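Local coordinates for TarM (Staphylococcus aureus subsp. aureus 21178, PDB 4X7R), which belongs to the GT-B class of glycosyltransferases, with two Rossmann-like domains and uridine-5'-diphosphate bound between them, at residues H253-D257 / P329-I333; S400-Q405 / F422-P428. The protein carries 1 engineered substitution. One frame throughout, in Å; residues are numbered along the deposited sequence.

Contact 1 closes before contact 2 opens along the chain, and their centres lie about 10 Å apart. Contact 1 joins the two Rossmann-like domains. Its segment 253-257 follows strand 243-247 of the seven-stranded parallel sheet, and its segment 329-333 follows strand 320-324 of the six-stranded one. Contact 2 stays within the second domain and pairs the loops after the adjacent strands 395-398 and 419-422. The contacts touch directly. Lys331 NZ forms a salt bridge with Glu403 OE2 at 2.8 Å, and Phe256 N lies 2.7 Å from Tyr402 OH, a probable hydrogen bond. Lys331 and residues 402-405 belong to the ligand pockets, so the two contacts probably line one side of the cleft.

Contact 1 (H253-D257 / P329-I333); sequences HENFD and PTKRI. With UDP (uridine-5'-diphosphate), chain E.
Pro329 meets Phe256 through its ring and its carbonyl group. Its CB packs on Phe256 CE2 at 3.8 Å. Its carbonyl O lies at the edge of the phenyl ring, near the ring plane, 3.3 Å from Phe256 CZ. The ring of Phe256 also meets Tyr402 edge-to-face. The carbonyl O of Pro329 accepts the backbone N-H of Arg332, which closes the 3-10 turn. Thr330 follows and sends its methyl group across. CG2 reaches Asn255 ND2 at 3.4 Å and also touches Phe256 CE2. With chi1 at 62°, OG1 sits between the backbone N and the carbonyl carbon, and CG2 stands opposite that carbon. The amide of Asn255 meets a methyl group here, while its OD1 bonds to Lys263 NZ. The CB of Lys331 points away from residues 253-257. Its NZ donates to UDP O3A at 3.1 Å and to UDP O3B at 3.0 Å, so it holds both the bridging oxygen and the beta-phosphate. Arg332 meets Phe256 through CD, which sits at the ring edge, 3.7 Å from Phe256 CE1. The chain bends at chi2 and chi3, and the guanidinium plane is tilted 56° from the phenyl ring. NE forms a salt bridge with Asp334. Arg332 occupies the N-cap position of helix 333-346. The contact lies at the surface. It sets the loop between strand 243-247 and helix 264-271 against the turn between strand 320-324 and helix 333-346, across the two domains.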
# COMPACT_ATOMS: atom_id res chain seq x y z
N HIS A 253 12.35 -14.36 -0.48
CA HIS A 253 13.69 -14.22 -1.03
C HIS A 253 13.82 -12.81 -1.60
O HIS A 253 12.82 -12.20 -2.02
CB HIS A 253 13.95 -15.22 -2.17
CG HIS A 253 13.87 -16.65 -1.77
ND1 HIS A 253 12.66 -17.34 -1.80
CD2 HIS A 253 14.86 -17.51 -1.45
CE1 HIS A 253 12.94 -18.59 -1.45
NE2 HIS A 253 14.26 -18.74 -1.24
N GLU A 254 15.07 -12.30 -1.64
CA GLU A 254 15.37 -11.01 -2.24
C GLU A 254 15.08 -11.08 -3.74
O GLU A 254 15.41 -12.08 -4.40
CB GLU A 254 16.83 -10.60 -1.99
CG GLU A 254 17.05 -9.88 -0.67
CD GLU A 254 16.78 -8.39 -0.65
OE1 GLU A 254 15.68 -7.96 -1.06
OE2 GLU A 254 17.66 -7.66 -0.16
N ASN A 255 14.39 -10.06 -4.24
CA ASN A 255 14.02 -9.91 -5.65
C ASN A 255 15.25 -9.59 -6.43
O ASN A 255 16.15 -8.93 -5.90
CB ASN A 255 13.02 -8.77 -5.82
CG ASN A 255 11.77 -8.94 -4.97
OD1 ASN A 255 11.25 -10.04 -4.79
ND2 ASN A 255 11.26 -7.83 -4.48
N PHE A 256 15.31 -10.07 -7.69
CA PHE A 256 16.42 -9.84 -8.63
C PHE A 256 17.79 -10.17 -8.00
O PHE A 256 18.73 -9.39 -8.07
CB PHE A 256 16.36 -8.41 -9.21
CG PHE A 256 14.99 -8.04 -9.74
CD1 PHE A 256 14.48 -8.65 -10.89
CD2 PHE A 256 14.20 -7.11 -9.08
CE1 PHE A 256 13.22 -8.32 -11.37
CE2 PHE A 256 12.94 -6.78 -9.56
CZ PHE A 256 12.46 -7.38 -10.71
N ASP A 257 17.86 -11.34 -7.35
CA ASP A 257 19.04 -11.81 -6.65
C ASP A 257 19.35 -13.26 -7.00
O ASP A 257 18.45 -14.11 -6.96
CB ASP A 257 18.85 -11.65 -5.13
CG ASP A 257 20.00 -12.13 -4.29
OD1 ASP A 257 21.02 -11.42 -4.20
OD2 ASP A 257 19.94 -13.28 -3.79
N PRO A 329 9.00 -2.89 -10.57
CA PRO A 329 9.94 -3.82 -11.22
C PRO A 329 9.63 -5.31 -11.15
O PRO A 329 9.86 -5.99 -12.14
CB PRO A 329 11.27 -3.49 -10.55
CG PRO A 329 11.16 -2.05 -10.20
CD PRO A 329 9.73 -1.88 -9.76
N THR A 330 9.12 -5.83 -10.02
CA THR A 330 8.84 -7.28 -9.87
C THR A 330 7.77 -7.82 -10.81
O THR A 330 7.77 -9.01 -11.11
CB THR A 330 8.62 -7.67 -8.43
OG1 THR A 330 7.48 -6.97 -7.96
CG2 THR A 330 9.81 -7.40 -7.54
N LYS A 331 6.88 -6.93 -11.30
CA LYS A 331 5.80 -7.26 -12.22
C LYS A 331 6.31 -7.49 -13.63
O LYS A 331 5.61 -8.09 -14.45
CB LYS A 331 4.69 -6.19 -12.18
CG LYS A 331 4.10 -5.94 -10.79
CD LYS A 331 3.25 -7.11 -10.26
CE LYS A 331 2.91 -6.86 -8.81
NZ LYS A 331 2.15 -7.99 -8.22
N ARG A 332 7.57 -7.06 -13.90
CA ARG A 332 8.26 -7.22 -15.19
C ARG A 332 7.38 -6.87 -16.39
O ARG A 332 7.22 -7.67 -17.31
CB ARG A 332 8.90 -8.62 -15.34
CG ARG A 332 10.08 -8.88 -14.40
CD ARG A 332 11.26 -7.91 -14.53
NE ARG A 332 11.83 -7.85 -15.89
CZ ARG A 332 12.77 -8.67 -16.34
NH1 ARG A 332 13.25 -9.63 -15.56
NH2 ARG A 332 13.23 -8.54 -17.57
N ILE A 333 6.78 -5.66 -16.35
CA ILE A 333 5.92 -5.13 -17.42
C ILE A 333 6.77 -4.93 -18.69
O ILE A 333 6.23 -5.00 -19.80
CB ILE A 333 5.09 -3.90 -16.95
CG1 ILE A 333 4.25 -4.28 -15.71
CG2 ILE A 333 4.17 -3.37 -18.07
CD1 ILE A 333 3.92 -3.18 -14.76
N1 UDP E . -5.37 -2.70 -8.25
C2 UDP E . -6.45 -1.89 -8.54
N3 UDP E . -6.25 -1.00 -9.58
C4 UDP E . -5.11 -0.84 -10.33
C5 UDP E . -4.01 -1.69 -9.94
C6 UDP E . -4.17 -2.57 -8.94
O2 UDP E . -7.50 -1.93 -7.93
O4 UDP E . -5.10 -0.03 -11.27
C1' UDP E . -5.61 -3.79 -7.28
C2' UDP E . -6.04 -5.11 -7.91
O2' UDP E . -7.45 -5.14 -8.11
C3' UDP E . -5.60 -6.12 -6.84
C4' UDP E . -4.35 -5.48 -6.26
O4' UDP E . -4.40 -4.07 -6.59
O3' UDP E . -6.57 -6.44 -5.84
C5' UDP E . -3.05 -6.07 -6.75
O5' UDP E . -2.91 -7.35 -6.10
PA UDP E . -1.74 -8.42 -6.38
O1A UDP E . -1.76 -9.43 -5.30
O2A UDP E . -2.00 -9.07 -7.75
O3A UDP E . -0.38 -7.66 -6.40
PB UDP E . 0.33 -6.65 -5.38
O1B UDP E . 0.01 -7.05 -3.96
O2B UDP E . -0.17 -5.22 -5.62
O3B UDP E . 1.83 -6.72 -5.57

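Contact 2 (S400-Q405 / F422-P428); sequences SQYEGQ and FDIKYGP. With 3YW ((2S)-2,3-dihydroxypropyl 2-acetamido-2-deoxy-alpha-D-glucopyranoside), chain F.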
# COMPACT_ATOMS: atom_id res chain seq x y z
N SER A 400 4.97 -11.35 -13.98
CA SER A 400 5.54 -11.17 -12.64
C SER A 400 6.53 -12.27 -12.28
O SER A 400 6.30 -13.44 -12.60
CB SER A 400 4.44 -11.09 -11.59
OG SER A 400 4.99 -10.70 -10.35
N GLN A 401 7.65 -11.89 -11.67
CA GLN A 401 8.71 -12.83 -11.29
C GLN A 401 8.60 -13.26 -9.83
O GLN A 401 9.21 -14.26 -9.46
CB GLN A 401 10.11 -12.24 -11.57
CG GLN A 401 10.44 -12.12 -13.06
CD GLN A 401 11.01 -13.35 -13.70
OE1 GLN A 401 11.53 -14.26 -13.04
NE2 GLN A 401 11.00 -13.37 -15.02
N TYR A 402 7.90 -12.47 -9.00
CA TYR A 402 7.76 -12.81 -7.58
C TYR A 402 6.37 -12.43 -7.07
O TYR A 402 5.90 -11.31 -7.31
CB TYR A 402 8.84 -12.10 -6.71
CG TYR A 402 10.25 -12.12 -7.28
CD1 TYR A 402 11.11 -13.18 -7.00
CD2 TYR A 402 10.71 -11.09 -8.09
CE1 TYR A 402 12.41 -13.21 -7.52
CE2 TYR A 402 12.00 -11.13 -8.63
CZ TYR A 402 12.84 -12.18 -8.34
OH TYR A 402 14.10 -12.21 -8.88
N GLU A 403 5.72 -13.34 -6.34
CA GLU A 403 4.43 -13.09 -5.71
C GLU A 403 4.35 -13.86 -4.39
O GLU A 403 5.06 -14.86 -4.19
CB GLU A 403 3.23 -13.52 -6.62
CG GLU A 403 3.04 -12.78 -7.93
CD GLU A 403 2.69 -11.31 -7.81
OE1 GLU A 403 2.20 -10.88 -6.74
OE2 GLU A 403 2.91 -10.57 -8.80
N GLY A 404 3.44 -13.42 -3.55
CA GLY A 404 3.03 -14.11 -2.35
C GLY A 404 1.87 -15.00 -2.73
O GLY A 404 1.77 -16.15 -2.28
N GLN A 405 1.00 -14.49 -3.62
CA GLN A 405 -0.17 -15.23 -4.13
C GLN A 405 -0.64 -14.69 -5.49
O GLN A 405 -0.68 -15.45 -6.45
CB GLN A 405 -1.33 -15.24 -3.11
CG GLN A 405 -2.46 -16.18 -3.52
CD GLN A 405 -3.48 -16.37 -2.43
OE1 GLN A 405 -3.81 -15.46 -1.67
NE2 GLN A 405 -4.02 -17.58 -2.34
N PHE A 422 3.68 -16.59 -15.94
CA PHE A 422 4.95 -17.27 -15.75
C PHE A 422 4.80 -18.13 -14.48
O PHE A 422 4.26 -17.63 -13.49
CB PHE A 422 6.12 -16.27 -15.62
CG PHE A 422 6.60 -15.62 -16.90
CD1 PHE A 422 6.57 -16.31 -18.11
CD2 PHE A 422 7.14 -14.34 -16.89
CE1 PHE A 422 7.04 -15.72 -19.29
CE2 PHE A 422 7.62 -13.75 -18.07
CZ PHE A 422 7.57 -14.44 -19.26
N ASP A 423 5.18 -19.43 -14.54
CA ASP A 423 5.11 -20.34 -13.40
C ASP A 423 6.23 -19.96 -12.42
O ASP A 423 7.36 -20.41 -12.57
CB ASP A 423 5.23 -21.83 -13.85
CG ASP A 423 4.84 -22.83 -12.75
OD1 ASP A 423 4.73 -22.41 -11.57
OD2 ASP A 423 4.66 -24.02 -13.07
N ILE A 424 5.91 -19.10 -11.44
CA ILE A 424 6.87 -18.57 -10.46
C ILE A 424 6.41 -18.83 -9.00
O ILE A 424 5.25 -19.13 -8.75
CB ILE A 424 7.11 -17.03 -10.74
CG1 ILE A 424 5.80 -16.19 -10.72
CG2 ILE A 424 7.85 -16.79 -12.06
CD1 ILE A 424 5.37 -15.67 -9.42
N LYS A 425 7.32 -18.65 -8.04
CA LYS A 425 7.02 -18.75 -6.61
C LYS A 425 6.56 -17.34 -6.15
O LYS A 425 7.30 -16.37 -6.31
CB LYS A 425 8.26 -19.22 -5.81
CG LYS A 425 8.55 -20.74 -5.93
CD LYS A 425 9.71 -21.13 -4.97
CE LYS A 425 10.02 -22.61 -4.92
NZ LYS A 425 9.00 -23.43 -4.22
N TYR A 426 5.37 -17.19 -5.54
CA TYR A 426 4.38 -18.22 -5.24
C TYR A 426 3.02 -17.80 -5.73
O TYR A 426 2.74 -16.59 -5.80
CB TYR A 426 4.29 -18.38 -3.72
CG TYR A 426 5.59 -18.80 -3.09
CD1 TYR A 426 5.99 -20.14 -3.11
CD2 TYR A 426 6.44 -17.87 -2.49
CE1 TYR A 426 7.20 -20.53 -2.55
CE2 TYR A 426 7.65 -18.26 -1.91
CZ TYR A 426 8.03 -19.60 -1.95
OH TYR A 426 9.21 -20.01 -1.39
N GLY A 427 2.17 -18.77 -6.01
CA GLY A 427 0.79 -18.50 -6.37
C GLY A 427 0.26 -19.13 -7.63
O GLY A 427 -0.68 -19.92 -7.53
N PRO A 428 0.75 -18.74 -8.85
CA PRO A 428 0.11 -19.23 -10.08
C PRO A 428 -0.23 -20.71 -10.18
O PRO A 428 -1.37 -21.02 -10.49
CB PRO A 428 1.04 -18.74 -11.19
CG PRO A 428 1.64 -17.52 -10.64
CD PRO A 428 1.81 -17.77 -9.16
O3A 3YW F . 5.44 -5.33 -0.13
C4A 3YW F . 1.99 -6.48 -1.03
C5A 3YW F . 3.42 -6.04 -1.22
O5 3YW F . 0.29 -9.05 -1.06
C6A 3YW F . 4.13 -5.83 0.09
C5 3YW F . -0.80 -9.54 -1.85
C6 3YW F . -1.96 -9.76 -0.90
C4 3YW F . -0.33 -10.80 -2.58
O6 3YW F . -1.63 -10.67 0.14
C3 3YW F . 0.74 -10.40 -3.58
O4 3YW F . -1.42 -11.39 -3.28
O3 3YW F . 1.25 -11.53 -4.29
O7 3YW F . 4.50 -10.21 -3.66
C7 3YW F . 3.91 -9.31 -4.25
C8 3YW F . 4.52 -8.59 -5.41
N2 3YW F . 2.67 -8.93 -3.91
C2 3YW F . 1.88 -9.62 -2.91
C1 3YW F . 1.45 -8.66 -1.79
O1 3YW F . 1.49 -7.29 -2.10
O2 3YW F . 3.43 -4.83 -1.97
O HOH W 1 3.63 -14.70 -13.22
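Ile424 packs its side chain against the carbonyl oxygens of Ser400 and Gln401. CG1 comes within 3.4 Å of Ser400 O, and CB lies 3.7 Å from Gln401 O. Chi1 of 56° sets CG1 between the backbone N and the carbonyl carbon, and CD1 then reaches the CG of Glu403. The backbones pair further on. Tyr426 N donates to Glu403 O at 2.7 Å, from 38° above the carbonyl plane. Glu403 N gives a weak bond to Lys425 O. The peptide before Tyr426 is cis. At Gly427, CA makes a C-H...O contact with Gln405 O at 3.4 Å. The carboxylate of Glu403 is held at both oxygens. Ser400 OG donates to Glu403 OE2 at 2.6 Å on its anti side, tilted 31° out of the carboxylate plane, and Lys331 also binds OE2. Glu403 OE1 accepts from 3YW O3 at 2.7 Å. That hydroxyl oxygen also takes the N-H groups of Gly404 and Gln405, so three bonds grip it. Glu403 opens the EX7E motif of group 1 glycosyltransferases, whose second glutamate lies in helix 407-414; the loop forms part of the ligand pocket of this GT-B fold.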